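Local coordinates for protein colicin-D (Escherichia coli, PDB 5ZNM) that kills Escherichia coli and close relatives as a plasmid-encoded toxin, inhibiting protein synthesis through its C-terminal tRNase domain, which is joined here to the central domain, at residues A[94-99]-A[167-172]; A[212-217]-A[227-232]. One frame throughout, in Å; residues are numbered along the deposited sequence.

Contact 1: A[94-99]-A[167-172]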
ATOM      1  N   SER A  94     -18.733  -1.994  27.401  1.00 79.40           N
ATOM      2  CA  SER A  94     -19.448  -1.632  26.181  1.00 77.20           C
ATOM      3  C   SER A  94     -18.966  -2.490  25.017  1.00 70.61           C
ATOM      4  O   SER A  94     -17.804  -2.394  24.618  1.00 76.62           O
ATOM      5  CB  SER A  94     -19.260  -0.144  25.863  1.00 77.65           C
ATOM      6  OG  SER A  94     -19.735   0.171  24.564  1.00 73.44           O
ATOM      7  N   PRO A  95     -19.863  -3.317  24.463  1.00 59.71           N
ATOM      8  CA  PRO A  95     -19.415  -4.296  23.453  1.00 52.64           C
ATOM      9  C   PRO A  95     -18.893  -3.658  22.174  1.00 49.29           C
ATOM     10  O   PRO A  95     -17.935  -4.171  21.585  1.00 45.62           O
ATOM     11  CB  PRO A  95     -20.668  -5.147  23.205  1.00 55.80           C
ATOM     12  CG  PRO A  95     -21.809  -4.259  23.576  1.00 56.78           C
ATOM     13  CD  PRO A  95     -21.315  -3.383  24.701  1.00 59.93           C
ATOM     14  N   LEU A  96     -19.483  -2.551  21.727  1.00 41.12           N
ATOM     15  CA  LEU A  96     -18.941  -1.844  20.571  1.00 39.50           C
ATOM     16  C   LEU A  96     -17.693  -1.089  21.004  1.00 47.27           C
ATOM     17  O   LEU A  96     -17.773  -0.131  21.778  1.00 54.74           O
ATOM     18  CB  LEU A  96     -19.979  -0.893  19.979  1.00 40.57           C
ATOM     19  CG  LEU A  96     -19.510  -0.077  18.768  1.00 42.62           C
ATOM     20  CD1 LEU A  96     -18.988  -0.996  17.663  1.00 39.95           C
ATOM     21  CD2 LEU A  96     -20.633   0.814  18.245  1.00 48.36           C
ATOM     22  N   LEU A  97     -16.535  -1.527  20.515  1.00 38.04           N
ATOM     23  CA  LEU A  97     -15.273  -0.885  20.859  1.00 37.98           C
ATOM     24  C   LEU A  97     -14.992   0.329  19.994  1.00 42.07           C
ATOM     25  O   LEU A  97     -14.422   1.311  20.480  1.00 47.54           O
ATOM     26  CB  LEU A  97     -14.116  -1.871  20.704  1.00 38.64           C
ATOM     27  CG  LEU A  97     -14.131  -3.042  21.671  1.00 41.68           C
ATOM     28  CD1 LEU A  97     -13.166  -4.092  21.187  1.00 44.33           C
ATOM     29  CD2 LEU A  97     -13.751  -2.546  23.051  1.00 40.86           C
ATOM     30  N   MET A  98     -15.362   0.275  18.720  1.00 38.21           N
ATOM     31  CA  MET A  98     -14.950   1.304  17.782  1.00 40.84           C
ATOM     32  C   MET A  98     -15.763   1.164  16.510  1.00 30.51           C
ATOM     33  O   MET A  98     -16.041   0.050  16.064  1.00 29.65           O
ATOM     34  CB  MET A  98     -13.455   1.183  17.479  1.00 46.93           C
ATOM     35  CG  MET A  98     -12.907   2.251  16.583  1.00 58.91           C
ATOM     36  SD  MET A  98     -11.115   2.150  16.626  1.00 68.04           S
ATOM     37  CE  MET A  98     -10.803   2.779  18.273  1.00 67.07           C
ATOM     38  N   ARG A  99     -16.153   2.298  15.947  1.00 32.20           N
ATOM     39  CA  ARG A  99     -16.789   2.351  14.642  1.00 33.39           C
ATOM     40  C   ARG A  99     -15.911   3.194  13.738  1.00 31.50           C
ATOM     41  O   ARG A  99     -15.535   4.313  14.101  1.00 40.09           O
ATOM     42  CB  ARG A  99     -18.199   2.944  14.726  1.00 32.20           C
ATOM     43  CG  ARG A  99     -18.839   3.233  13.369  1.00 28.68           C
ATOM     44  CD  ARG A  99     -20.329   3.383  13.514  1.00 35.31           C
ATOM     45  NE  ARG A  99     -20.905   2.354  14.353  1.00 40.37           N
ATOM     46  CZ  ARG A  99     -22.185   2.185  14.591  1.00 47.20           C
ATOM     47  NH1 ARG A  99     -23.070   2.983  14.045  1.00 49.33           N
ATOM     48  NH2 ARG A  99     -22.601   1.199  15.387  1.00 46.95           N
ATOM     49  N   ASP A 167     -17.745  -1.908  12.414  1.00 23.21           N
ATOM     50  CA  ASP A 167     -17.950  -1.960  13.854  1.00 24.90           C
ATOM     51  C   ASP A 167     -17.011  -3.003  14.427  1.00 29.17           C
ATOM     52  O   ASP A 167     -17.046  -4.162  14.005  1.00 29.54           O
ATOM     53  CB  ASP A 167     -19.396  -2.309  14.208  1.00 25.72           C
ATOM     54  CG  ASP A 167     -20.304  -1.109  14.161  1.00 35.75           C
ATOM     55  OD1 ASP A 167     -19.789   0.008  13.940  1.00 40.65           O
ATOM     56  OD2 ASP A 167     -21.523  -1.280  14.359  1.00 37.26           O
ATOM     57  N   LEU A 168     -16.161  -2.586  15.362  1.00 27.91           N
ATOM     58  CA  LEU A 168     -15.271  -3.493  16.065  1.00 27.22           C
ATOM     59  C   LEU A 168     -15.918  -3.838  17.401  1.00 29.98           C
ATOM     60  O   LEU A 168     -16.213  -2.946  18.208  1.00 30.49           O
ATOM     61  CB  LEU A 168     -13.882  -2.881  16.247  1.00 29.34           C
ATOM     62  CG  LEU A 168     -13.132  -2.601  14.937  1.00 31.46           C
ATOM     63  CD1 LEU A 168     -11.689  -2.207  15.202  1.00 31.65           C
ATOM     64  CD2 LEU A 168     -13.193  -3.794  13.990  1.00 36.35           C
ATOM     65  N   LEU A 169     -16.146  -5.129  17.614  1.00 28.13           N
ATOM     66  CA  LEU A 169     -16.922  -5.633  18.733  1.00 29.45           C
ATOM     67  C   LEU A 169     -16.043  -6.470  19.640  1.00 31.34           C
ATOM     68  O   LEU A 169     -15.337  -7.378  19.174  1.00 29.51           O
ATOM     69  CB  LEU A 169     -18.095  -6.472  18.252  1.00 29.97           C
ATOM     70  CG  LEU A 169     -19.015  -5.753  17.276  1.00 35.65           C
ATOM     71  CD1 LEU A 169     -19.918  -6.760  16.592  1.00 36.02           C
ATOM     72  CD2 LEU A 169     -19.818  -4.702  18.012  1.00 35.02           C
ATOM     73  N   LYS A 170     -16.099  -6.146  20.932  1.00 32.63           N
ATOM     74  CA  LYS A 170     -15.458  -6.938  21.978  1.00 36.68           C
ATOM     75  C   LYS A 170     -16.124  -8.320  22.069  1.00 30.40           C
ATOM     76  O   LYS A 170     -17.351  -8.422  22.155  1.00 29.76           O
ATOM     77  CB  LYS A 170     -15.522  -6.161  23.322  1.00 42.85           C
ATOM     78  CG  LYS A 170     -14.823  -6.829  24.544  1.00 49.95           C
ATOM     79  CD  LYS A 170     -13.621  -7.733  24.230  1.00 66.34           C
ATOM     80  CE  LYS A 170     -13.383  -8.569  25.319  1.00 69.24           C
ATOM     81  NZ  LYS A 170     -12.993  -9.910  24.748  1.00 62.71           N
ATOM     82  N   THR A 171     -15.326  -9.373  22.064  1.00 30.94           N
ATOM     83  CA  THR A 171     -15.849 -10.709  22.184  1.00 32.58           C
ATOM     84  C   THR A 171     -15.728 -11.147  23.660  1.00 39.54           C
ATOM     85  O   THR A 171     -15.001 -10.579  24.403  1.00 40.79           O
ATOM     86  CB  THR A 171     -15.172 -11.760  21.277  1.00 27.87           C
ATOM     87  OG1 THR A 171     -13.868 -12.010  21.729  1.00 28.97           O
ATOM     88  CG2 THR A 171     -15.115 -11.351  19.855  1.00 21.23           C
ATOM     89  N   GLY A 172     -16.398 -12.196  24.016  1.00 44.65           N
ATOM     90  CA  GLY A 172     -16.305 -12.637  25.374  1.00 58.13           C
ATOM     91  C   GLY A 172     -17.392 -13.613  25.510  1.00 74.64           C
ATOM     92  O   GLY A 172     -17.274 -14.723  25.010  1.00 83.63           O
TER

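Contact 2: A[212-217]-A[227-232]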
ATOM      1  N   ASN A 212      -9.008 -14.608  -6.216  1.00 17.20           N
ATOM      2  CA  ASN A 212      -8.023 -14.554  -7.283  1.00 18.73           C
ATOM      3  C   ASN A 212      -6.677 -14.973  -6.678  1.00 17.89           C
ATOM      4  O   ASN A 212      -6.126 -14.214  -5.886  1.00 19.16           O
ATOM      5  CB  ASN A 212      -7.946 -13.149  -7.879  1.00 19.92           C
ATOM      6  CG  ASN A 212      -7.022 -13.069  -9.083  1.00 21.77           C
ATOM      7  OD1 ASN A 212      -6.218 -13.976  -9.355  1.00 17.82           O
ATOM      8  ND2 ASN A 212      -7.109 -11.954  -9.797  1.00 18.79           N
ATOM      9  N   PRO A 213      -6.148 -16.144  -6.981  1.00 17.40           N
ATOM     10  CA  PRO A 213      -4.927 -16.593  -6.309  1.00 18.96           C
ATOM     11  C   PRO A 213      -3.661 -15.913  -6.799  1.00 21.38           C
ATOM     12  O   PRO A 213      -2.613 -16.125  -6.187  1.00 21.54           O
ATOM     13  CB  PRO A 213      -4.891 -18.102  -6.608  1.00 19.80           C
ATOM     14  CG  PRO A 213      -5.647 -18.269  -7.836  1.00 21.95           C
ATOM     15  CD  PRO A 213      -6.653 -17.153  -7.925  1.00 12.93           C
ATOM     16  N   VAL A 214      -3.713 -15.100  -7.848  1.00 16.89           N
ATOM     17  CA  VAL A 214      -2.537 -14.405  -8.360  1.00 19.32           C
ATOM     18  C   VAL A 214      -2.384 -13.101  -7.585  1.00 19.51           C
ATOM     19  O   VAL A 214      -3.297 -12.263  -7.630  1.00 20.48           O
ATOM     20  CB  VAL A 214      -2.661 -14.125  -9.861  1.00 19.35           C
ATOM     21  CG1 VAL A 214      -1.381 -13.479 -10.380  1.00 16.45           C
ATOM     22  CG2 VAL A 214      -2.982 -15.410 -10.643  1.00 21.92           C
ATOM     23  N   PRO A 215      -1.252 -12.867  -6.909  1.00 17.15           N
ATOM     24  CA  PRO A 215      -1.046 -11.568  -6.259  1.00 19.22           C
ATOM     25  C   PRO A 215      -1.244 -10.443  -7.257  1.00 18.62           C
ATOM     26  O   PRO A 215      -0.846 -10.537  -8.417  1.00 18.55           O
ATOM     27  CB  PRO A 215       0.401 -11.640  -5.753  1.00 18.10           C
ATOM     28  CG  PRO A 215       0.657 -13.150  -5.593  1.00 15.06           C
ATOM     29  CD  PRO A 215      -0.083 -13.759  -6.753  1.00 13.95           C
ATOM     30  N   GLN A 216      -1.918  -9.392  -6.813  1.00 18.58           N
ATOM     31  CA  GLN A 216      -2.249  -8.333  -7.744  1.00 20.01           C
ATOM     32  C   GLN A 216      -2.472  -7.025  -6.997  1.00 24.94           C
ATOM     33  O   GLN A 216      -3.623  -6.587  -6.830  1.00 26.61           O
ATOM     34  CB  GLN A 216      -3.494  -8.707  -8.542  1.00 21.80           C
ATOM     35  CG  GLN A 216      -3.581  -8.058  -9.902  1.00 23.76           C
ATOM     36  CD  GLN A 216      -4.603  -8.769 -10.766  1.00 28.27           C
ATOM     37  OE1 GLN A 216      -5.799  -8.525 -10.633  1.00 21.85           O
ATOM     38  NE2 GLN A 216      -4.141  -9.687 -11.623  1.00 21.78           N
ATOM     39  N   PRO A 217      -1.405  -6.376  -6.532  1.00 23.78           N
ATOM     40  CA  PRO A 217      -1.577  -5.076  -5.857  1.00 22.06           C
ATOM     41  C   PRO A 217      -2.144  -3.997  -6.765  1.00 28.36           C
ATOM     42  O   PRO A 217      -2.745  -3.033  -6.271  1.00 27.59           O
ATOM     43  CB  PRO A 217      -0.153  -4.744  -5.382  1.00 23.58           C
ATOM     44  CG  PRO A 217       0.734  -5.496  -6.311  1.00 23.88           C
ATOM     45  CD  PRO A 217       0.009  -6.779  -6.609  1.00 21.70           C
ATOM     46  N   GLN A 227       2.384 -12.603 -18.511  1.00 18.72           N
ATOM     47  CA  GLN A 227       1.657 -13.777 -18.963  1.00 20.00           C
ATOM     48  C   GLN A 227       0.200 -13.673 -18.535  1.00 22.85           C
ATOM     49  O   GLN A 227      -0.141 -12.844 -17.686  1.00 19.03           O
ATOM     50  CB  GLN A 227       2.312 -15.034 -18.385  1.00 18.97           C
ATOM     51  CG  GLN A 227       3.790 -15.149 -18.778  1.00 18.38           C
ATOM     52  CD  GLN A 227       4.289 -16.586 -18.763  1.00 19.76           C
ATOM     53  OE1 GLN A 227       3.630 -17.483 -19.281  1.00 20.48           O
ATOM     54  NE2 GLN A 227       5.452 -16.807 -18.169  1.00 21.20           N
ATOM     55  N   PRO A 228      -0.703 -14.465 -19.121  1.00 19.39           N
ATOM     56  CA  PRO A 228      -2.133 -14.297 -18.806  1.00 22.75           C
ATOM     57  C   PRO A 228      -2.439 -14.621 -17.348  1.00 19.01           C
ATOM     58  O   PRO A 228      -2.013 -15.646 -16.815  1.00 22.98           O
ATOM     59  CB  PRO A 228      -2.826 -15.275 -19.762  1.00 23.74           C
ATOM     60  CG  PRO A 228      -1.808 -15.496 -20.893  1.00 23.60           C
ATOM     61  CD  PRO A 228      -0.488 -15.437 -20.212  1.00 21.86           C
ATOM     62  N   VAL A 229      -3.178 -13.721 -16.703  1.00 17.13           N
ATOM     63  CA  VAL A 229      -3.698 -13.946 -15.347  1.00 15.74           C
ATOM     64  C   VAL A 229      -5.064 -13.291 -15.246  1.00 18.15           C
ATOM     65  O   VAL A 229      -5.365 -12.344 -15.971  1.00 19.19           O
ATOM     66  CB  VAL A 229      -2.771 -13.362 -14.247  1.00 17.50           C
ATOM     67  CG1 VAL A 229      -1.361 -14.013 -14.228  1.00 17.27           C
ATOM     68  CG2 VAL A 229      -2.679 -11.820 -14.366  1.00 20.01           C
ATOM     69  N   PRO A 230      -5.914 -13.799 -14.343  1.00 15.69           N
ATOM     70  CA  PRO A 230      -7.178 -13.098 -14.079  1.00 19.57           C
ATOM     71  C   PRO A 230      -6.889 -11.727 -13.503  1.00 17.03           C
ATOM     72  O   PRO A 230      -5.924 -11.530 -12.763  1.00 16.83           O
ATOM     73  CB  PRO A 230      -7.886 -13.992 -13.051  1.00 20.24           C
ATOM     74  CG  PRO A 230      -7.154 -15.304 -13.088  1.00 22.26           C
ATOM     75  CD  PRO A 230      -5.744 -14.955 -13.453  1.00 16.88           C
ATOM     76  N   VAL A 231      -7.741 -10.772 -13.843  1.00 16.60           N
ATOM     77  CA  VAL A 231      -7.584  -9.402 -13.367  1.00 16.79           C
ATOM     78  C   VAL A 231      -8.807  -9.078 -12.520  1.00 22.29           C
ATOM     79  O   VAL A 231      -9.939  -9.062 -13.020  1.00 24.37           O
ATOM     80  CB  VAL A 231      -7.395  -8.414 -14.522  1.00 21.10           C
ATOM     81  CG1 VAL A 231      -7.448  -6.977 -14.012  1.00 18.86           C
ATOM     82  CG2 VAL A 231      -6.020  -8.661 -15.171  1.00 21.71           C
ATOM     83  N   THR A 232      -8.588  -8.884 -11.232  1.00 20.93           N
ATOM     84  CA  THR A 232      -9.683  -8.507 -10.341  1.00 24.17           C
ATOM     85  C   THR A 232     -10.107  -7.069 -10.623  1.00 21.56           C
ATOM     86  O   THR A 232      -9.240  -6.189 -10.756  1.00 18.41           O
ATOM     87  CB  THR A 232      -9.238  -8.652  -8.888  1.00 21.06           C
ATOM     88  OG1 THR A 232      -8.772  -9.986  -8.668  1.00 23.33           O
ATOM     89  CG2 THR A 232     -10.398  -8.351  -7.935  1.00 26.06           C
TER
HETATM   90  O   HOH W   1      -6.624  -6.267  -9.824  1.00 26.95           O

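Contact 1: A[94-99]-A[167-172]
R99 and D167 lie side by side on one face of an antiparallel strand pair, their ends pointing the same way, with the guanidinium and carboxylate planes 30° apart. The salt bridge runs from R99 NE to D167 OD1 at 2.6 Å, but the N-H is bent well off the oxygen, so as a hydrogen bond it is weak; R99 NH2 lies 2.9 Å from D167 OD2. The arginine chain leaves with CG anti to the backbone N (chi1 171°) and bends at chi3, which brings NE alongside OD1 of the carboxylate. On the same face L96 also reaches across: its CD1 meets D167 CB at 3.7 Å and L169 CD2 at 3.8 Å, so this one methyl touches both D167 and L169. M98 and L168 occupy the other face, where L168 packs on F80 and N83 of helix 79-86. L97 crosses K170 obliquely, its CG 3.8 Å from the lysine CB. Between the two strands, L168 N gives a nearly straight bond to M98 O, and K170 N reaches P95 O at 2.8 Å. L168 O takes L97 N at 2.7 Å and, weakly, M98 N at 3.4 Å. Two consecutive residues, L97 and M98, thus face the single residue L168, and the register slips by one. This is a classic beta bulge, set where strand 96-103 begins beside strand 163-170 in the antiparallel sheet of the colicin D central domain.

Contact 2: A[212-217]-A[227-232]
Two proline-rich, irregular segments of the long connection between strands 207-212 and 243-244 meet here in the central domain, the first opening with an Asx turn at the end of strand 207-212. In that turn N212 OD1 accepts V214 N at 3.1 Å, the donor standing above the carbonyl plane. The other end of the same amide crosses to 227-232: N212 ND2 bonds T232 OG1 at 2.8 Å, the hydroxyl oxygen lying in the amide plane, and makes a weak, longer bond to P230 O. CG anti to the backbone N (chi1 -175°) extends the asparagine toward 227-232, where it runs alongside T232 but points the other way. Q216 supplies a second amide and uses both ends. Its NE2 gives a bond of 2.8 Å to P230 O, again within the amide plane, while its OE1 receives T232 N at 2.9 Å in the carbonyl plane. A water donates to Q216 OE1 and to T232 O, closing a further bridge. Beside these polar links V214 packs with CG1 against V229 CG1 at 3.9 Å and CG2 against P230 CD at 4.0 Å, crossing the proline at about a right angle. Y30 touches V214 and P230, helix 32-42 lies against P230 through A38 and M42, and A270 of the second subunit packs on V214 and V229. T232 OG1 is also bonded to N51 OD1. All the direct hydrogen bonds between the segments thus use the amides of N212 and Q216: P230 O takes one N-H from each, the stronger from Q216, and the two in-plane bonds of Q216 should fix the rotation of its amide within this buried contact.

Contact 1 and contact 2 lie on opposite sides of the chain's centre, their own centres 35 Å apart and their nearest atoms about 23 Å apart, so neither touches the other. They follow in series along the chain: 94-99 pairs with 167-172 before 212-217 meets 227-232. The first joins neighbouring strands through the backbone, whereas the second joins two irregular segments largely through side-chain amides. Strand 243-244, which borders 96-103 in the sheet of contact 1, follows the connection holding contact 2, so the chain returns to the sheet of contact 1 after contact 2. Both belong to the central domain, not the C-terminal tRNase domain. The second subunit reaches contact 2 but not contact 1.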